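Local coordinates for protein putative glucosidase lplD, ALPHA-GALACTURONIDASE (Bacillus subtilis, PDB 3FEF) that hydrolyses alpha-1,4-linked galacturonate oligomers, releasing alpha-D-galacturonate with the help of NAD(+) and manganese, at residues V199-I204 with T208-A213; D219-F224 with G263-A268; V345-Q350 with V373-S378; H252-D257 with R271-F276. All blocks are in the same frame, centred on the assembly; numbering follows the deposited sequence.

Contact 1. Residues V199-I204 with T208-A213; sequences VNVLGI and TWITKA
Val199 and Val201 meet Ile210 on the apolar face of this antiparallel hairpin, which lies against helix 171-187. The end of Ile210 reaches Val199, CD1 to CG1 at 3.8 Å, while its CG1 sits 4.0 Å from Val201 CG2; Ala213 CB closes the row against Val199 CG1. Leu202 and Trp209, whose side chains point to the opposite face, form a hydrogen-bonded pair, Trp209 N to Leu202 O at 2.7 Å and Leu202 N to Trp209 O at 2.9 Å. The ladder then slips by a residue: Asn200 N bonds Lys212 O, whereas Asn200 O takes Thr211 N, so Thr211 makes a bulge. Asn200 swings CG opposite its backbone N (chi1 -176°), which carries the amide across to Thr211. There ND2 gives a bond to OG1 at 3.0 Å, with the hydroxyl close to the amide plane. ND2 also bonds Ser378 O, and OD1 accepts from Gln374 of the second subunit. With an alanine here, the Thr211 hydroxyl, Ser378 O and Gln374 of the second subunit would probably each lose a partner. The chemistry is thus divided: apolar packing fixes the hairpin carrying the metal ligand His206 to its neighbouring helix, and a buried amide ties its far end to the subunit interface.

Contact 2. Residues D219-F224 with G263-A268; sequences DLLPIF and GAIPAA
Ile265 lies over one face of the Phe224 ring. Its CG1 is 3.9 Å from the ring centroid, only 15° off the normal, a CH-pi contact. The two side chains cross at a slant, and the branches of the isoleucine divide the ring between them: CD1 rests on the root, 3.6 Å from Phe224 CG, while CG2 covers the far rim, 4.0 Å from CZ. Phe224 can offer its face because CG stands trans to the backbone N (chi1 -174°), which sends the ring out from the helix toward strand 265-266. Leu221, one turn earlier, runs past Ile265 in the opposite direction; its CD1 comes to 4.1 Å from Ile265 CD1, and its other methyl, CD2, nears Gly263 O. A serine in place of Phe224 would probably leave the Ile265 flank without its aromatic floor and open a gap toward Phe259. Asp219 is the N-cap of the helix: OD1 accepts Leu221 N at 2.9 Å, met from above the carboxylate plane. Around this pair, Phe259 of helix 253-262 meets the Phe224 ring edge-to-face, Leu179 of helix 171-187 also packs on it, and Ile265 pairs through its backbone with Ile210 in strand 207-215.

Contact 3. Residues V345-Q350 with V373-S378; sequences VNMPNQ and VQPILS
Met347, present as selenomethionine, carries this contact by laying its SE between Val373 and Pro375. Its torsions explain the reach. CG leaves beside the backbone N, the chain then stays extended to SE, and the last bond bends (chi3 94°), which sets CE alongside Val373. There CE lies 4.0 Å from Val373 CG1 and the same from Val373 O. SE is modelled 3.2 Å from Val373 CG1, a doubtfully short approach. Val373 holds CG1 opposite its backbone N (chi1 175°), on the side of the selenomethionine. On the other flank the proline ring stands roughly at right angles to the selenomethionine chain, with Pro375 CG 3.8 Å from Met347 SE. Val345 extends the apolar patch more loosely, its CG2 being 4.3 Å from Val373 CG1. Past the strand, Ser378 OG gives a bond of 2.9 Å to Ile376 O, coming from above the carbonyl plane. Ile166 of strand 164-167 touches both Met347 and Val373, and Tyr157 of helix 149-159 also packs on Met347. These strands are the two outer members of a three-stranded antiparallel sheet with 361-369 between them. Their short segments lie at 81° to each other, so the sheet is strongly twisted or curled and its outer strands turn side chains toward each other across the middle one; this apolar patch joins the C-terminal domain to the last strand of the Rossmann-type sheet.

Contact 4. Residues H252-D257 with R271-F276; sequences HRVAFD and RHLAEF. With SO4 (sulfate ion), chain E.
Val254 and Leu273 mark where the first turn of helix 253-262, entered from His252 at its N-cap, comes up to the short helix 270-273, the closest CA atoms being those of Val254 and Ala274 at 7.2 Å. The side-chain contact is small and wholly apolar. Val254 and Leu273 run antiparallel, side against side, with Val254 CG1 4.2 Å from Leu273 CB. Leu273 turns CG to the side of its own backbone N (chi1 -69°), and this brings CD1 to Ala255, 4.3 Å from its CB and 4.2 Å from its CA. The small alanine lets the leucine come up to the helix backbone. A polar tie runs beside it, from Val254 N to Asp270 OD2. From Leu273 to Phe276 the chain makes a type I turn, closed by Phe276 N to Leu273 O at 3.1 Å.

Arg271 heads away from helix 253-262. Its chain bends at chi3 (-67°), its CG passes over one face of the His272 ring, and the guanidinium meets a sulfate edge-on. NH1 gives a straight bond of 2.7 Å to sulfate O2, which lies in the guanidinium plane, and NH2 adds a weak one of 3.3 Å to the same oxygen. NH1 is also bonded to Thr293 OG1, and Arg298 holds the sulfate too, an anion probably from the crystallisation liquor. What results is a helix-to-helix packing within the C-terminal domain of family 4 glycosidases, its Leu273 side chain about 7 Å from that of the metal ligand His206.

Contacts 1, 3 and 4 are buried; contact 2 is only partly so. Contacts 1 and 2 share a sheet, since strand 265-266 pairs with strand 207-215, and contact 2 interlocks with contact 4, where Pro266 packs on Leu273 and Phe224 on Phe256. Contact 3 stands apart, its centre about 24 Å from that of contact 4, though Ser378 meets Asn200 of contact 1. The chemistry follows position: contact 1 adds backbone bonds and a buried amide to its apolar row, while contacts 2, 3 and 4 join separate elements through apolar side chains. Contacts 1 and 3 both reach the second subunit, which contact 2 brushes through Asp219; contact 4 reaches the third, through Asp257.

Contact 1. Residues V199-I204 with T208-A213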
loop_
_atom_site.group_PDB
_atom_site.type_symbol
_atom_site.label_atom_id
_atom_site.label_comp_id
_atom_site.label_asym_id
_atom_site.label_seq_id
_atom_site.Cartn_x
_atom_site.Cartn_y
_atom_site.Cartn_z
ATOM N N VAL A 199 10.302 -25.369 8.555
ATOM C CA VAL A 199 10.868 -24.079 8.854
ATOM C C VAL A 199 10.046 -22.969 8.217
ATOM O O VAL A 199 9.464 -23.145 7.135
ATOM C CB VAL A 199 12.367 -24.007 8.404
ATOM C CG1 VAL A 199 13.220 -24.997 9.190
ATOM C CG2 VAL A 199 12.510 -24.246 6.904
ATOM N N ASN A 200 9.983 -21.827 8.889
ATOM C CA ASN A 200 9.461 -20.629 8.269
ATOM C C ASN A 200 10.630 -19.813 7.758
ATOM O O ASN A 200 11.322 -19.143 8.528
ATOM C CB ASN A 200 8.611 -19.803 9.238
ATOM C CG ASN A 200 7.984 -18.587 8.562
ATOM O OD1 ASN A 200 7.253 -18.728 7.599
ATOM N ND2 ASN A 200 8.282 -17.394 9.055
ATOM N N VAL A 201 10.847 -19.872 6.448
ATOM C CA VAL A 201 12.033 -19.292 5.841
ATOM C C VAL A 201 11.691 -18.103 4.925
ATOM O O VAL A 201 10.678 -18.114 4.214
ATOM C CB VAL A 201 12.790 -20.371 5.063
ATOM C CG1 VAL A 201 11.950 -20.865 3.906
ATOM C CG2 VAL A 201 14.161 -19.859 4.591
ATOM N N LEU A 202 12.537 -17.080 4.950
ATOM C CA LEU A 202 12.242 -15.846 4.247
ATOM C C LEU A 202 13.485 -14.990 4.042
ATOM O O LEU A 202 14.456 -15.077 4.799
ATOM C CB LEU A 202 11.123 -15.068 4.953
ATOM C CG LEU A 202 11.335 -14.486 6.371
ATOM C CD1 LEU A 202 10.369 -13.331 6.629
ATOM C CD2 LEU A 202 11.150 -15.548 7.457
ATOM N N GLY A 203 13.459 -14.164 3.000
ATOM C CA GLY A 203 14.615 -13.347 2.666
ATOM C C GLY A 203 14.737 -13.201 1.164
ATOM O O GLY A 203 13.746 -13.190 0.439
ATOM N N ILE A 204 15.954 -13.046 0.696
ATOM C CA ILE A 204 16.214 -13.054 -0.728
ATOM C C ILE A 204 17.227 -14.180 -0.908
ATOM O O ILE A 204 17.874 -14.594 0.064
ATOM C CB ILE A 204 16.815 -11.725 -1.187
ATOM C CG1 ILE A 204 18.069 -11.409 -0.378
ATOM C CG2 ILE A 204 15.791 -10.587 -1.033
ATOM C CD1 ILE A 204 18.681 -10.025 -0.695
ATOM N N THR A 208 18.711 -15.920 3.149
ATOM C CA THR A 208 17.471 -16.418 3.696
ATOM C C THR A 208 17.593 -16.687 5.192
ATOM O O THR A 208 18.669 -17.030 5.691
ATOM C CB THR A 208 17.089 -17.753 3.025
ATOM O OG1 THR A 208 18.286 -18.506 2.804
ATOM C CG2 THR A 208 16.411 -17.515 1.686
ATOM N N TRP A 209 16.474 -16.550 5.901
ATOM C CA TRP A 209 16.478 -16.636 7.346
ATOM C C TRP A 209 15.299 -17.450 7.832
ATOM O O TRP A 209 14.199 -17.405 7.264
ATOM C CB TRP A 209 16.423 -15.225 7.951
ATOM C CG TRP A 209 17.635 -14.431 7.561
ATOM C CD1 TRP A 209 17.887 -13.861 6.343
ATOM C CD2 TRP A 209 18.771 -14.142 8.387
ATOM N NE1 TRP A 209 19.114 -13.239 6.363
ATOM C CE2 TRP A 209 19.675 -13.392 7.605
ATOM C CE3 TRP A 209 19.111 -14.450 9.710
ATOM C CZ2 TRP A 209 20.899 -12.945 8.100
ATOM C CZ3 TRP A 209 20.329 -14.003 10.207
ATOM C CH2 TRP A 209 21.209 -13.261 9.408
ATOM N N ILE A 210 15.523 -18.168 8.916
ATOM C CA ILE A 210 14.476 -18.961 9.507
ATOM C C ILE A 210 14.116 -18.343 10.826
ATOM O O ILE A 210 14.934 -18.277 11.746
ATOM C CB ILE A 210 14.936 -20.434 9.681
ATOM C CG1 ILE A 210 15.203 -21.043 8.305
ATOM C CG2 ILE A 210 13.894 -21.222 10.466
ATOM C CD1 ILE A 210 15.939 -22.460 8.318
ATOM N N THR A 211 12.878 -17.874 10.920
ATOM C CA THR A 211 12.415 -17.186 12.114
ATOM C C THR A 211 11.567 -18.113 13.003
ATOM O O THR A 211 11.299 -17.801 14.159
ATOM C CB THR A 211 11.587 -15.962 11.714
ATOM O OG1 THR A 211 10.504 -16.392 10.883
ATOM C CG2 THR A 211 12.431 -15.005 10.917
ATOM N N LYS A 212 11.136 -19.245 12.452
ATOM C CA LYS A 212 10.424 -20.256 13.223
ATOM C C LYS A 212 10.777 -21.595 12.611
ATOM O O LYS A 212 10.953 -21.701 11.393
ATOM C CB LYS A 212 8.901 -20.085 13.139
ATOM C CG LYS A 212 8.358 -18.707 13.451
ATOM C CD LYS A 212 6.972 -18.558 12.802
ATOM C CE LYS A 212 6.338 -17.205 13.096
ATOM N NZ LYS A 212 5.296 -16.833 12.077
ATOM N N ALA A 213 10.877 -22.611 13.457
ATOM C CA ALA A 213 11.283 -23.928 13.034
ATOM C C ALA A 213 10.847 -24.971 14.054
ATOM O O ALA A 213 10.842 -24.731 15.269
ATOM C CB ALA A 213 12.791 -23.966 12.848
#

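Contact 2. Residues D219-F224 with G263-A268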
loop_
_atom_site.group_PDB
_atom_site.type_symbol
_atom_site.label_atom_id
_atom_site.label_comp_id
_atom_site.label_asym_id
_atom_site.label_seq_id
_atom_site.Cartn_x
_atom_site.Cartn_y
_atom_site.Cartn_z
ATOM N N ASP A 219 9.979 -26.974 19.403
ATOM C CA ASP A 219 10.478 -25.713 18.872
ATOM C C ASP A 219 11.997 -25.778 18.716
ATOM O O ASP A 219 12.703 -26.028 19.682
ATOM C CB ASP A 219 10.118 -24.585 19.825
ATOM C CG ASP A 219 10.423 -23.223 19.249
ATOM O OD1 ASP A 219 11.206 -23.134 18.272
ATOM O OD2 ASP A 219 9.904 -22.232 19.797
ATOM N N LEU A 220 12.500 -25.553 17.507
ATOM C CA LEU A 220 13.929 -25.702 17.274
ATOM C C LEU A 220 14.717 -24.443 17.591
ATOM O O LEU A 220 15.940 -24.504 17.704
ATOM C CB LEU A 220 14.237 -26.180 15.842
ATOM C CG LEU A 220 13.583 -27.514 15.459
ATOM C CD1 LEU A 220 14.015 -27.975 14.069
ATOM C CD2 LEU A 220 13.896 -28.570 16.476
ATOM N N LEU A 221 14.045 -23.301 17.735
ATOM C CA LEU A 221 14.813 -22.059 17.890
ATOM C C LEU A 221 15.595 -21.952 19.192
ATOM O O LEU A 221 16.750 -21.530 19.169
ATOM C CB LEU A 221 13.991 -20.778 17.619
ATOM C CG LEU A 221 14.481 -20.289 16.249
ATOM C CD1 LEU A 221 13.621 -20.855 15.107
ATOM C CD2 LEU A 221 14.602 -18.776 16.174
ATOM N N PRO A 222 14.969 -22.325 20.326
ATOM C CA PRO A 222 15.669 -22.365 21.614
ATOM C C PRO A 222 16.824 -23.352 21.602
ATOM O O PRO A 222 17.852 -23.101 22.212
ATOM C CB PRO A 222 14.575 -22.829 22.590
ATOM C CG PRO A 222 13.311 -22.291 21.977
ATOM C CD PRO A 222 13.515 -22.486 20.490
ATOM N N ILE A 223 16.646 -24.468 20.905
ATOM C CA ILE A 223 17.690 -25.475 20.780
ATOM C C ILE A 223 18.857 -24.982 19.942
ATOM O O ILE A 223 20.011 -25.251 20.259
ATOM C CB ILE A 223 17.148 -26.773 20.146
ATOM C CG1 ILE A 223 16.113 -27.410 21.077
ATOM C CG2 ILE A 223 18.275 -27.744 19.879
ATOM C CD1 ILE A 223 15.576 -28.738 20.558
ATOM N N PHE A 224 18.571 -24.245 18.869
ATOM C CA PHE A 224 19.655 -23.709 18.068
ATOM C C PHE A 224 20.421 -22.664 18.887
ATOM O O PHE A 224 21.610 -22.490 18.715
ATOM C CB PHE A 224 19.127 -23.098 16.777
ATOM C CG PHE A 224 20.200 -22.655 15.839
ATOM C CD1 PHE A 224 20.806 -21.417 15.987
ATOM C CD2 PHE A 224 20.602 -23.474 14.797
ATOM C CE1 PHE A 224 21.789 -21.000 15.084
ATOM C CE2 PHE A 224 21.578 -23.085 13.917
ATOM C CZ PHE A 224 22.174 -21.831 14.049
ATOM N N GLY A 263 19.154 -13.084 16.037
ATOM C CA GLY A 263 18.072 -13.860 16.649
ATOM C C GLY A 263 17.235 -14.709 15.691
ATOM O O GLY A 263 16.236 -15.301 16.095
ATOM N N ALA A 264 17.611 -14.754 14.416
ATOM C CA ALA A 264 16.976 -15.692 13.487
ATOM C C ALA A 264 18.074 -16.571 12.921
ATOM O O ALA A 264 19.214 -16.185 12.926
ATOM C CB ALA A 264 16.225 -14.953 12.374
ATOM N N ILE A 265 17.738 -17.760 12.443
ATOM C CA ILE A 265 18.742 -18.674 11.948
ATOM C C ILE A 265 19.102 -18.405 10.481
ATOM O O ILE A 265 18.284 -18.565 9.606
ATOM C CB ILE A 265 18.258 -20.127 12.078
ATOM C CG1 ILE A 265 17.964 -20.471 13.552
ATOM C CG2 ILE A 265 19.261 -21.084 11.413
ATOM C CD1 ILE A 265 17.343 -21.877 13.768
ATOM N N PRO A 266 20.357 -18.032 10.213
ATOM C CA PRO A 266 20.745 -17.784 8.837
ATOM C C PRO A 266 20.612 -19.088 8.064
ATOM O O PRO A 266 20.983 -20.146 8.574
ATOM C CB PRO A 266 22.205 -17.361 8.956
ATOM C CG PRO A 266 22.386 -16.971 10.415
ATOM C CD PRO A 266 21.492 -17.913 11.143
ATOM N N ALA A 267 20.058 -19.026 6.859
ATOM C CA ALA A 267 19.674 -20.262 6.159
ATOM C C ALA A 267 20.314 -20.413 4.788
ATOM O O ALA A 267 19.627 -20.711 3.820
ATOM C CB ALA A 267 18.134 -20.345 6.046
ATOM N N ALA A 268 21.628 -20.187 4.722
ATOM C CA ALA A 268 22.468 -20.487 3.555
ATOM C C ALA A 268 23.873 -20.838 4.046
ATOM O O ALA A 268 24.207 -20.576 5.201
ATOM C CB ALA A 268 22.530 -19.288 2.576
#

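Contact 3. Residues V345-Q350 with V373-S378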
loop_
_atom_site.group_PDB
_atom_site.type_symbol
_atom_site.label_atom_id
_atom_site.label_comp_id
_atom_site.label_asym_id
_atom_site.label_seq_id
_atom_site.Cartn_x
_atom_site.Cartn_y
_atom_site.Cartn_z
ATOM N N VAL A 345 10.693 -21.142 -2.528
ATOM C CA VAL A 345 10.980 -20.699 -3.870
ATOM C C VAL A 345 11.114 -19.180 -3.956
ATOM O O VAL A 345 10.700 -18.439 -3.066
ATOM C CB VAL A 345 9.862 -21.118 -4.844
ATOM C CG1 VAL A 345 9.603 -22.620 -4.766
ATOM C CG2 VAL A 345 8.603 -20.359 -4.540
ATOM N N ASN A 346 11.659 -18.732 -5.077
ATOM C CA ASN A 346 11.826 -17.333 -5.352
ATOM C C ASN A 346 10.723 -16.832 -6.287
ATOM O O ASN A 346 10.525 -17.374 -7.364
ATOM C CB ASN A 346 13.219 -17.098 -5.951
ATOM C CG ASN A 346 14.314 -17.198 -4.912
ATOM O OD1 ASN A 346 14.825 -16.177 -4.462
ATOM N ND2 ASN A 346 14.665 -18.426 -4.500
HETATM N N MSE A 347 10.038 -15.775 -5.869
HETATM C CA MSE A 347 8.949 -15.191 -6.624
HETATM C C MSE A 347 8.768 -13.718 -6.278
HETATM O O MSE A 347 9.158 -13.281 -5.207
HETATM C CB MSE A 347 7.655 -15.893 -6.248
HETATM C CG MSE A 347 7.554 -17.250 -6.852
HETATM SE SE MSE A 347 5.769 -17.892 -6.569
HETATM C CE MSE A 347 5.083 -17.284 -8.305
ATOM N N PRO A 348 8.105 -12.968 -7.163
ATOM C CA PRO A 348 7.782 -11.566 -6.871
ATOM C C PRO A 348 7.060 -11.419 -5.527
ATOM O O PRO A 348 6.133 -12.176 -5.222
ATOM C CB PRO A 348 6.834 -11.163 -8.006
ATOM C CG PRO A 348 7.113 -12.185 -9.171
ATOM C CD PRO A 348 7.486 -13.465 -8.411
ATOM N N ASN A 349 7.466 -10.426 -4.746
ATOM C CA ASN A 349 6.854 -10.144 -3.445
ATOM C C ASN A 349 5.491 -9.494 -3.625
ATOM O O ASN A 349 5.374 -8.461 -4.270
ATOM C CB ASN A 349 7.779 -9.205 -2.649
ATOM C CG ASN A 349 7.384 -9.064 -1.165
ATOM O OD1 ASN A 349 6.831 -9.975 -0.570
ATOM N ND2 ASN A 349 7.735 -7.921 -0.558
ATOM N N GLN A 350 4.463 -10.096 -3.033
ATOM C CA GLN A 350 3.136 -9.522 -3.005
ATOM C C GLN A 350 2.650 -9.514 -1.558
ATOM O O GLN A 350 1.462 -9.567 -1.302
ATOM C CB GLN A 350 2.190 -10.338 -3.871
ATOM C CG GLN A 350 2.589 -10.392 -5.331
ATOM C CD GLN A 350 2.505 -9.037 -5.988
ATOM O OE1 GLN A 350 3.350 -8.666 -6.804
ATOM N NE2 GLN A 350 1.480 -8.280 -5.634
ATOM N N VAL A 373 1.506 -21.783 -8.160
ATOM C CA VAL A 373 2.529 -21.577 -7.134
ATOM C C VAL A 373 2.092 -20.380 -6.298
ATOM O O VAL A 373 1.982 -19.286 -6.808
ATOM C CB VAL A 373 3.915 -21.289 -7.760
ATOM C CG1 VAL A 373 4.957 -20.943 -6.661
ATOM C CG2 VAL A 373 4.362 -22.466 -8.620
ATOM N N GLN A 374 1.840 -20.586 -5.016
ATOM C CA GLN A 374 1.202 -19.582 -4.213
ATOM C C GLN A 374 2.018 -19.339 -2.946
ATOM O O GLN A 374 2.087 -20.186 -2.046
ATOM C CB GLN A 374 -0.220 -20.010 -3.874
ATOM C CG GLN A 374 -1.065 -20.407 -5.089
ATOM C CD GLN A 374 -2.495 -20.777 -4.708
ATOM O OE1 GLN A 374 -2.735 -21.811 -4.114
ATOM N NE2 GLN A 374 -3.437 -19.918 -5.040
ATOM N N PRO A 375 2.651 -18.174 -2.883
ATOM C CA PRO A 375 3.497 -17.842 -1.740
ATOM C C PRO A 375 2.694 -17.864 -0.431
ATOM O O PRO A 375 1.502 -17.552 -0.403
ATOM C CB PRO A 375 4.001 -16.427 -2.060
ATOM C CG PRO A 375 3.952 -16.327 -3.597
ATOM C CD PRO A 375 2.720 -17.183 -3.976
ATOM N N ILE A 376 3.365 -18.265 0.627
ATOM C CA ILE A 376 2.807 -18.305 1.959
ATOM C C ILE A 376 3.318 -17.074 2.724
ATOM O O ILE A 376 4.509 -16.782 2.709
ATOM C CB ILE A 376 3.249 -19.622 2.639
ATOM C CG1 ILE A 376 2.522 -20.804 1.974
ATOM C CG2 ILE A 376 2.999 -19.588 4.142
ATOM C CD1 ILE A 376 3.092 -22.173 2.288
ATOM N N LEU A 377 2.403 -16.324 3.331
ATOM C CA LEU A 377 2.763 -15.159 4.129
ATOM C C LEU A 377 3.688 -15.581 5.273
ATOM O O LEU A 377 3.315 -16.389 6.107
ATOM C CB LEU A 377 1.509 -14.457 4.660
ATOM C CG LEU A 377 0.575 -13.941 3.560
ATOM C CD1 LEU A 377 -0.540 -13.063 4.142
ATOM C CD2 LEU A 377 1.355 -13.177 2.470
ATOM N N SER A 378 4.899 -15.054 5.276
ATOM C CA SER A 378 5.932 -15.524 6.182
ATOM C C SER A 378 6.387 -14.510 7.231
ATOM O O SER A 378 7.297 -14.793 7.995
ATOM C CB SER A 378 7.119 -16.016 5.358
ATOM O OG SER A 378 6.700 -17.135 4.569
#

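Contact 4. Residues H252-D257 with R271-F276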
loop_
_atom_site.group_PDB
_atom_site.type_symbol
_atom_site.label_atom_id
_atom_site.label_comp_id
_atom_site.label_asym_id
_atom_site.label_seq_id
_atom_site.Cartn_x
_atom_site.Cartn_y
_atom_site.Cartn_z
ATOM N N HIS A 252 29.971 -23.736 10.079
ATOM C CA HIS A 252 28.826 -22.920 10.482
ATOM C C HIS A 252 29.122 -21.805 11.488
ATOM O O HIS A 252 28.202 -21.299 12.140
ATOM C CB HIS A 252 27.746 -23.830 11.037
ATOM C CG HIS A 252 27.441 -24.975 10.136
ATOM N ND1 HIS A 252 28.022 -26.216 10.292
ATOM C CD2 HIS A 252 26.663 -25.055 9.030
ATOM C CE1 HIS A 252 27.583 -27.022 9.342
ATOM N NE2 HIS A 252 26.758 -26.343 8.564
ATOM N N ARG A 253 30.395 -21.441 11.633
ATOM C CA ARG A 253 30.770 -20.324 12.490
ATOM C C ARG A 253 30.098 -19.021 12.067
ATOM O O ARG A 253 29.737 -18.198 12.910
ATOM C CB ARG A 253 32.291 -20.145 12.511
ATOM C CG ARG A 253 33.007 -21.287 13.246
ATOM C CD ARG A 253 34.287 -20.804 13.924
ATOM N NE ARG A 253 34.013 -19.868 15.006
ATOM C CZ ARG A 253 34.641 -18.705 15.134
ATOM N NH1 ARG A 253 35.578 -18.367 14.252
ATOM N NH2 ARG A 253 34.356 -17.898 16.141
ATOM N N VAL A 254 29.951 -18.823 10.762
ATOM C CA VAL A 254 29.348 -17.592 10.268
ATOM C C VAL A 254 27.857 -17.572 10.621
ATOM O O VAL A 254 27.326 -16.554 11.060
ATOM C CB VAL A 254 29.529 -17.416 8.742
ATOM C CG1 VAL A 254 28.806 -16.125 8.272
ATOM C CG2 VAL A 254 31.027 -17.363 8.369
ATOM N N ALA A 255 27.189 -18.709 10.445
ATOM C CA ALA A 255 25.790 -18.823 10.800
ATOM C C ALA A 255 25.567 -18.615 12.297
ATOM O O ALA A 255 24.592 -17.974 12.696
ATOM C CB ALA A 255 25.217 -20.185 10.350
ATOM N N PHE A 256 26.445 -19.170 13.131
ATOM C CA PHE A 256 26.299 -18.977 14.577
ATOM C C PHE A 256 26.490 -17.519 14.944
ATOM O O PHE A 256 25.786 -16.994 15.800
ATOM C CB PHE A 256 27.269 -19.856 15.384
ATOM C CG PHE A 256 26.995 -21.323 15.255
ATOM C CD1 PHE A 256 25.690 -21.797 15.228
ATOM C CD2 PHE A 256 28.033 -22.235 15.164
ATOM C CE1 PHE A 256 25.425 -23.157 15.100
ATOM C CE2 PHE A 256 27.769 -23.606 15.039
ATOM C CZ PHE A 256 26.471 -24.063 15.006
ATOM N N ASP A 257 27.443 -16.872 14.292
ATOM C CA ASP A 257 27.746 -15.482 14.582
ATOM C C ASP A 257 26.565 -14.575 14.195
ATOM O O ASP A 257 26.201 -13.692 14.946
ATOM C CB ASP A 257 29.027 -15.064 13.850
ATOM C CG ASP A 257 29.532 -13.690 14.277
ATOM O OD1 ASP A 257 29.979 -13.573 15.432
ATOM O OD2 ASP A 257 29.490 -12.731 13.455
ATOM N N ARG A 271 29.633 -19.466 3.072
ATOM C CA ARG A 271 30.273 -18.833 1.928
ATOM C C ARG A 271 29.344 -17.834 1.215
ATOM O O ARG A 271 29.809 -16.894 0.581
ATOM C CB ARG A 271 30.776 -19.904 0.952
ATOM C CG ARG A 271 29.659 -20.846 0.473
ATOM C CD ARG A 271 30.188 -22.113 -0.179
ATOM N NE ARG A 271 30.864 -21.851 -1.443
ATOM C CZ ARG A 271 30.305 -21.983 -2.645
ATOM N NH1 ARG A 271 31.015 -21.732 -3.740
ATOM N NH2 ARG A 271 29.042 -22.359 -2.765
ATOM N N HIS A 272 28.038 -18.044 1.306
ATOM C CA HIS A 272 27.082 -17.134 0.673
ATOM C C HIS A 272 26.698 -16.004 1.606
ATOM O O HIS A 272 26.613 -14.857 1.183
ATOM C CB HIS A 272 25.822 -17.876 0.240
ATOM C CG HIS A 272 26.035 -18.772 -0.933
ATOM N ND1 HIS A 272 25.860 -20.139 -0.867
ATOM C CD2 HIS A 272 26.424 -18.500 -2.200
ATOM C CE1 HIS A 272 26.130 -20.670 -2.046
ATOM N NE2 HIS A 272 26.460 -19.696 -2.877
ATOM N N LEU A 273 26.465 -16.338 2.874
ATOM C CA LEU A 273 26.073 -15.360 3.875
ATOM C C LEU A 273 27.136 -14.298 3.966
ATOM O O LEU A 273 26.843 -13.105 4.119
ATOM C CB LEU A 273 25.937 -16.031 5.252
ATOM C CG LEU A 273 24.775 -17.017 5.462
ATOM C CD1 LEU A 273 24.902 -17.758 6.809
ATOM C CD2 LEU A 273 23.392 -16.319 5.326
ATOM N N ALA A 274 28.382 -14.752 3.907
ATOM C CA ALA A 274 29.528 -13.880 4.122
ATOM C C ALA A 274 29.563 -12.687 3.165
ATOM O O ALA A 274 30.180 -11.689 3.458
ATOM C CB ALA A 274 30.826 -14.671 4.020
ATOM N N GLU A 275 28.891 -12.772 2.029
ATOM C CA GLU A 275 29.016 -11.695 1.053
ATOM C C GLU A 275 27.998 -10.561 1.241
ATOM O O GLU A 275 28.075 -9.541 0.543
ATOM C CB GLU A 275 28.898 -12.264 -0.357
ATOM C CG GLU A 275 29.685 -13.552 -0.553
ATOM C CD GLU A 275 29.968 -13.823 -2.010
ATOM O OE1 GLU A 275 29.035 -14.241 -2.740
ATOM O OE2 GLU A 275 31.126 -13.604 -2.428
ATOM N N PHE A 276 27.046 -10.739 2.161
ATOM C CA PHE A 276 25.913 -9.802 2.276
ATOM C C PHE A 276 26.090 -8.716 3.326
ATOM O O PHE A 276 25.301 -7.781 3.359
ATOM C CB PHE A 276 24.588 -10.539 2.549
ATOM C CG PHE A 276 24.011 -11.209 1.337
ATOM C CD1 PHE A 276 23.014 -10.602 0.604
ATOM C CD2 PHE A 276 24.473 -12.449 0.934
ATOM C CE1 PHE A 276 22.487 -11.212 -0.493
ATOM C CE2 PHE A 276 23.963 -13.056 -0.186
ATOM C CZ PHE A 276 22.965 -12.440 -0.900
HETATM S S SO4 E . 28.485 -22.879 -6.709
HETATM O O1 SO4 E . 28.720 -24.308 -6.890
HETATM O O2 SO4 E . 29.613 -22.251 -6.033
HETATM O O3 SO4 E . 27.279 -22.710 -5.911
HETATM O O4 SO4 E . 28.285 -22.253 -8.008
#